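Phosphoribosylamine--glycine ligase (Thermotoga maritima, PDB 1VKZ) catalyses the ATP-dependent joining of glycine to 5-phosphoribosylamine, giving glycinamide ribonucleotide in the de novo pathway to purines. Local coordinates at residues E27-W32 against L355-G360; D330-A335 against V375-G380. All blocks are in the same frame, centred on the assembly; numbering follows the deposited sequence.

Overall arrangement
Both interactions are buried, and they meet in one antiparallel sheet, where strand 374-382 pairs with strand 327-334 on one side and with strand 356-364 on the other. Interaction 2 lies inside that sheet: backbone ladder bonds carry it, and side chains add to it on both faces. Interaction 1 leaves the sheet, setting strand 356-364 against helix 25-36 of the N-terminal region, and there aromatic rings do most of the work, with one backbone N-H passing to a histidine. The two are coupled directly, since Phe357 O probably accepts a hydrogen bond from His377 N. Together they illustrate how regular pairing builds a sheet while irregular side-chain chemistry docks it to its neighbour.

Interaction 1: E27-W32 against L355-G360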
loop_
_atom_site.group_PDB
_atom_site.type_symbol
_atom_site.label_atom_id
_atom_site.label_comp_id
_atom_site.label_asym_id
_atom_site.label_seq_id
_atom_site.Cartn_x
_atom_site.Cartn_y
_atom_site.Cartn_z
ATOM N N GLU A 27 3.649 9.277 -0.677
ATOM C CA GLU A 27 4.909 9.925 -0.483
ATOM C C GLU A 27 4.675 11.384 -0.118
ATOM O O GLU A 27 5.287 11.912 0.814
ATOM C CB GLU A 27 5.734 9.804 -1.752
ATOM C CG GLU A 27 6.313 8.413 -1.987
ATOM C CD GLU A 27 5.329 7.352 -2.484
ATOM O OE1 GLU A 27 4.293 7.653 -3.134
ATOM O OE2 GLU A 27 5.610 6.176 -2.257
ATOM N N HIS A 28 3.781 12.024 -0.853
ATOM C CA HIS A 28 3.454 13.403 -0.597
ATOM C C HIS A 28 2.770 13.532 0.756
ATOM O O HIS A 28 3.080 14.423 1.508
ATOM C CB HIS A 28 2.605 13.973 -1.748
ATOM C CG HIS A 28 2.321 15.436 -1.626
ATOM N ND1 HIS A 28 1.288 16.049 -2.302
ATOM C CD2 HIS A 28 2.925 16.406 -0.900
ATOM C CE1 HIS A 28 1.269 17.337 -1.992
ATOM N NE2 HIS A 28 2.238 17.576 -1.129
ATOM N N ALA A 29 1.863 12.630 1.080
ATOM C CA ALA A 29 1.259 12.630 2.401
ATOM C C ALA A 29 2.322 12.498 3.514
ATOM O O ALA A 29 2.344 13.286 4.473
ATOM C CB ALA A 29 0.233 11.553 2.501
ATOM N N ILE A 30 3.210 11.531 3.381
ATOM C CA ILE A 30 4.271 11.341 4.365
ATOM C C ILE A 30 5.158 12.601 4.487
ATOM O O ILE A 30 5.395 13.098 5.574
ATOM C CB ILE A 30 5.074 10.112 4.051
ATOM C CG1 ILE A 30 4.207 8.866 4.255
ATOM C CG2 ILE A 30 6.246 10.039 4.973
ATOM C CD1 ILE A 30 4.800 7.605 3.705
ATOM N N GLY A 31 5.550 13.160 3.361
ATOM C CA GLY A 31 6.291 14.412 3.373
ATOM C C GLY A 31 5.505 15.582 3.886
ATOM O O GLY A 31 6.054 16.520 4.382
ATOM N N TRP A 32 4.193 15.548 3.715
ATOM C CA TRP A 32 3.356 16.671 4.135
ATOM C C TRP A 32 3.372 16.749 5.668
ATOM O O TRP A 32 3.641 17.792 6.223
ATOM C CB TRP A 32 1.947 16.506 3.554
ATOM C CG TRP A 32 0.925 17.417 4.142
ATOM C CD1 TRP A 32 0.673 18.704 3.796
ATOM C CD2 TRP A 32 -0.010 17.088 5.182
ATOM N NE1 TRP A 32 -0.357 19.208 4.561
ATOM C CE2 TRP A 32 -0.789 18.241 5.426
ATOM C CE3 TRP A 32 -0.278 15.925 5.924
ATOM C CZ2 TRP A 32 -1.813 18.270 6.377
ATOM C CZ3 TRP A 32 -1.291 15.969 6.893
ATOM C CH2 TRP A 32 -2.047 17.128 7.093
ATOM N N LEU A 355 -7.181 20.259 1.148
ATOM C CA LEU A 355 -6.117 19.322 1.305
ATOM C C LEU A 355 -6.110 18.368 0.131
ATOM O O LEU A 355 -6.953 17.508 0.019
ATOM C CB LEU A 355 -6.276 18.555 2.603
ATOM C CG LEU A 355 -5.057 17.710 2.943
ATOM C CD1 LEU A 355 -3.820 18.590 3.001
ATOM C CD2 LEU A 355 -5.305 16.986 4.275
ATOM N N ILE A 356 -5.116 18.514 -0.729
ATOM C CA ILE A 356 -4.911 17.613 -1.848
ATOM C C ILE A 356 -3.544 16.982 -1.704
ATOM O O ILE A 356 -2.603 17.626 -1.263
ATOM C CB ILE A 356 -4.996 18.379 -3.194
ATOM C CG1 ILE A 356 -6.320 19.100 -3.308
ATOM C CG2 ILE A 356 -4.856 17.416 -4.409
ATOM C CD1 ILE A 356 -6.402 19.954 -4.496
ATOM N N PHE A 357 -3.449 15.696 -2.030
ATOM C CA PHE A 357 -2.177 15.034 -2.180
ATOM C C PHE A 357 -2.053 14.718 -3.646
ATOM O O PHE A 357 -2.983 14.234 -4.247
ATOM C CB PHE A 357 -2.111 13.779 -1.346
ATOM C CG PHE A 357 -2.196 14.032 0.120
ATOM C CD1 PHE A 357 -1.288 14.890 0.747
ATOM C CD2 PHE A 357 -3.144 13.407 0.886
ATOM C CE1 PHE A 357 -1.352 15.121 2.114
ATOM C CE2 PHE A 357 -3.218 13.645 2.245
ATOM C CZ PHE A 357 -2.326 14.488 2.858
ATOM N N PHE A 358 -0.892 15.013 -4.204
ATOM C CA PHE A 358 -0.622 14.889 -5.608
ATOM C C PHE A 358 0.150 13.628 -5.870
ATOM O O PHE A 358 1.016 13.221 -5.082
ATOM C CB PHE A 358 0.207 16.074 -6.068
ATOM C CG PHE A 358 -0.509 17.392 -5.941
ATOM C CD1 PHE A 358 -0.458 18.112 -4.766
ATOM C CD2 PHE A 358 -1.205 17.920 -7.010
ATOM C CE1 PHE A 358 -1.112 19.292 -4.640
ATOM C CE2 PHE A 358 -1.856 19.124 -6.885
ATOM C CZ PHE A 358 -1.812 19.805 -5.692
ATOM N N ALA A 359 -0.144 13.009 -7.005
ATOM C CA ALA A 359 0.546 11.789 -7.413
ATOM C C ALA A 359 0.949 11.968 -8.860
ATOM O O ALA A 359 2.008 12.546 -9.145
ATOM C CB ALA A 359 -0.357 10.589 -7.239
ATOM N N GLY A 360 0.111 11.508 -9.778
ATOM C CA GLY A 360 0.415 11.603 -11.206
ATOM C C GLY A 360 0.203 12.997 -11.777
ATOM O O GLY A 360 -0.663 13.196 -12.633
#
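His28 and Phe358 are joined by a nearly linear hydrogen bond: the backbone N of Phe358 donates to His28 ND1 at 3.1 Å with an N-H...N angle of 177°, and it lies in the plane of the imidazole. With ND1 serving as acceptor, the other ring nitrogen, NE2, is engaged by Asp53, so the imidazole is gripped from two directions and its rotation is fixed. The side chain reaches the strand because CG stands anti to the backbone N (chi1 -175°), which swings the ring off the helix toward residues 357 and 358. Alongside it, the Phe358 ring points the same way and meets it rim to rim, CD1 lying 3.4 Å from His28 CE1. Phe357 is the wedge of the contact. Its edge is turned to the face of His28, with CD1 over that face and the planes at 84°, and it makes a second edge-to-face pair with the five-membered ring of Trp32, where CE1 comes within 3.8 Å of Trp32 CG. Over one face of Phe357 lies Ala29, its CB 3.8 Å from the ring centroid and almost on the normal, in a CH-pi contact. Leu355 CD1 lies over the same face of the indole as Phe357 CE1, nearer the pyrrole nitrogen, 3.8 Å from Trp32 NE1. Helix 294-301 also packs on Trp32 and Phe357. The result is an aromatic cluster of four residues, His28, Trp32, Phe357 and Phe358, that docks the first helix of the Rossmann-like N-terminal region onto the antiparallel sheet of the C-terminal region.

Interaction 2: D330-A335 against V375-G380; sequences DVVLAA and VLHCMG
Asp330 reaches across to His377 on the neighbouring strand, where ND1 donates to OD2 at 3.0 Å, a bond to be read with some caution because the position of OD2 is less certain. The carboxylate oxygen sits at the rim of the imidazole near its plane, although the two flat groups are turned 49° apart. The aspartate can reach because its CG is anti to the backbone N (chi1 -178°), extending the carboxylate toward the opposing strand. Exchanging it for an alanine would probably leave His377 ND1 without this acceptor and the imidazole freer to turn. At Val331 the backbone takes over: its N and O both bond to Cys378, the O accepting from Cys378 N at 2.8 Å, in an antiparallel hydrogen-bonded pair. Val332 follows as a non-hydrogen-bonded pair with His377, and its CG2 lies beside the imidazole, 3.8 Å from ND1, on the face that also carries Asp330 and Met379. These pairs belong to the antiparallel sheet of the C-terminal region, whose other face, bearing Val331, Leu333 and Cys378, is packed by helix 385-398. Leu333 N donates to Leu376 O at 2.8 Å, and Leu333 CD1 rests 3.8 Å from Cys378 SG. Leu333 O is shared, taking bonds from Leu376 N at 3.1 Å and from Val375 N at 2.9 Å; two residues thus stand opposite one, the definition of a classic beta bulge. Past Ala334, Ala335 ends the segment with its CB 4.3 Å from Val375 CG2, while its backbone bonds to Gly373.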
loop_
_atom_site.group_PDB
_atom_site.type_symbol
_atom_site.label_atom_id
_atom_site.label_comp_id
_atom_site.label_asym_id
_atom_site.label_seq_id
_atom_site.Cartn_x
_atom_site.Cartn_y
_atom_site.Cartn_z
ATOM N N ASP A 330 -10.579 10.023 1.539
ATOM C CA ASP A 330 -9.766 10.266 0.355
ATOM C C ASP A 330 -10.614 9.924 -0.868
ATOM O O ASP A 330 -11.004 8.781 -1.022
ATOM C CB ASP A 330 -8.523 9.360 0.438
ATOM C CG ASP A 330 -7.544 9.547 -0.713
ATOM O OD1 ASP A 330 -7.818 10.337 -1.659
ATOM O OD2 ASP A 330 -6.447 8.928 -0.726
ATOM N N VAL A 331 -10.935 10.914 -1.699
ATOM C CA VAL A 331 -11.509 10.649 -2.990
ATOM C C VAL A 331 -10.370 10.796 -3.990
ATOM O O VAL A 331 -9.816 11.874 -4.146
ATOM C CB VAL A 331 -12.714 11.592 -3.387
ATOM C CG1 VAL A 331 -13.089 11.419 -4.869
ATOM C CG2 VAL A 331 -13.931 11.343 -2.536
ATOM N N VAL A 332 -10.039 9.695 -4.659
ATOM C CA VAL A 332 -9.024 9.680 -5.658
ATOM C C VAL A 332 -9.636 10.143 -6.992
ATOM O O VAL A 332 -10.639 9.577 -7.452
ATOM C CB VAL A 332 -8.396 8.266 -5.808
ATOM C CG1 VAL A 332 -7.239 8.293 -6.815
ATOM C CG2 VAL A 332 -7.898 7.722 -4.473
ATOM N N LEU A 333 -9.033 11.178 -7.597
ATOM C CA LEU A 333 -9.256 11.467 -9.022
ATOM C C LEU A 333 -8.162 10.819 -9.879
ATOM O O LEU A 333 -6.966 11.040 -9.672
ATOM C CB LEU A 333 -9.330 12.961 -9.299
ATOM C CG LEU A 333 -10.110 13.758 -8.263
ATOM C CD1 LEU A 333 -9.956 15.246 -8.577
ATOM C CD2 LEU A 333 -11.530 13.322 -8.255
ATOM N N ALA A 334 -8.599 10.002 -10.830
ATOM C CA ALA A 334 -7.716 9.316 -11.750
ATOM C C ALA A 334 -7.997 9.753 -13.194
ATOM O O ALA A 334 -8.973 10.452 -13.491
ATOM C CB ALA A 334 -7.872 7.820 -11.601
ATOM N N ALA A 335 -7.111 9.371 -14.091
ATOM C CA ALA A 335 -7.244 9.737 -15.484
ATOM C C ALA A 335 -8.190 8.802 -16.214
ATOM O O ALA A 335 -8.321 7.628 -15.867
ATOM C CB ALA A 335 -5.891 9.704 -16.145
ATOM N N VAL A 375 -4.167 10.735 -10.232
ATOM C CA VAL A 375 -3.699 12.102 -10.409
ATOM C C VAL A 375 -3.653 12.769 -9.049
ATOM O O VAL A 375 -2.573 13.157 -8.550
ATOM C CB VAL A 375 -4.611 12.861 -11.422
ATOM C CG1 VAL A 375 -4.043 14.242 -11.813
ATOM C CG2 VAL A 375 -4.772 12.027 -12.651
ATOM N N LEU A 376 -4.819 12.868 -8.437
ATOM C CA LEU A 376 -4.964 13.587 -7.176
ATOM C C LEU A 376 -5.724 12.790 -6.132
ATOM O O LEU A 376 -6.635 12.025 -6.443
ATOM C CB LEU A 376 -5.726 14.912 -7.380
ATOM C CG LEU A 376 -5.091 15.857 -8.387
ATOM C CD1 LEU A 376 -6.107 16.780 -9.013
ATOM C CD2 LEU A 376 -3.984 16.666 -7.738
ATOM N N HIS A 377 -5.390 13.082 -4.881
ATOM C CA HIS A 377 -6.138 12.645 -3.748
ATOM C C HIS A 377 -6.793 13.871 -3.140
ATOM O O HIS A 377 -6.113 14.752 -2.654
ATOM C CB HIS A 377 -5.184 11.950 -2.812
ATOM C CG HIS A 377 -4.476 10.818 -3.471
ATOM N ND1 HIS A 377 -4.760 9.500 -3.188
ATOM C CD2 HIS A 377 -3.552 10.802 -4.461
ATOM C CE1 HIS A 377 -4.011 8.722 -3.948
ATOM N NE2 HIS A 377 -3.264 9.488 -4.725
ATOM N N CYS A 378 -8.130 13.922 -3.197
ATOM C CA CYS A 378 -8.904 14.964 -2.523
ATOM C C CYS A 378 -9.342 14.551 -1.109
ATOM O O CYS A 378 -10.048 13.563 -0.923
ATOM C CB CYS A 378 -10.098 15.331 -3.361
ATOM S SG CYS A 378 -9.615 16.167 -4.881
HETATM N N MSE A 379 -8.870 15.280 -0.106
HETATM C CA MSE A 379 -9.130 14.905 1.285
HETATM C C MSE A 379 -10.288 15.724 1.847
HETATM O O MSE A 379 -10.392 16.923 1.604
HETATM C CB MSE A 379 -7.893 15.109 2.187
HETATM C CG MSE A 379 -6.571 14.521 1.660
HETATM SE SE MSE A 379 -6.620 12.568 1.402
HETATM C CE MSE A 379 -6.970 12.537 -0.262
ATOM N N GLY A 380 -11.150 15.039 2.593
ATOM C CA GLY A 380 -12.152 15.654 3.402
ATOM C C GLY A 380 -11.876 15.251 4.821
ATOM O O GLY A 380 -11.380 14.164 5.057
#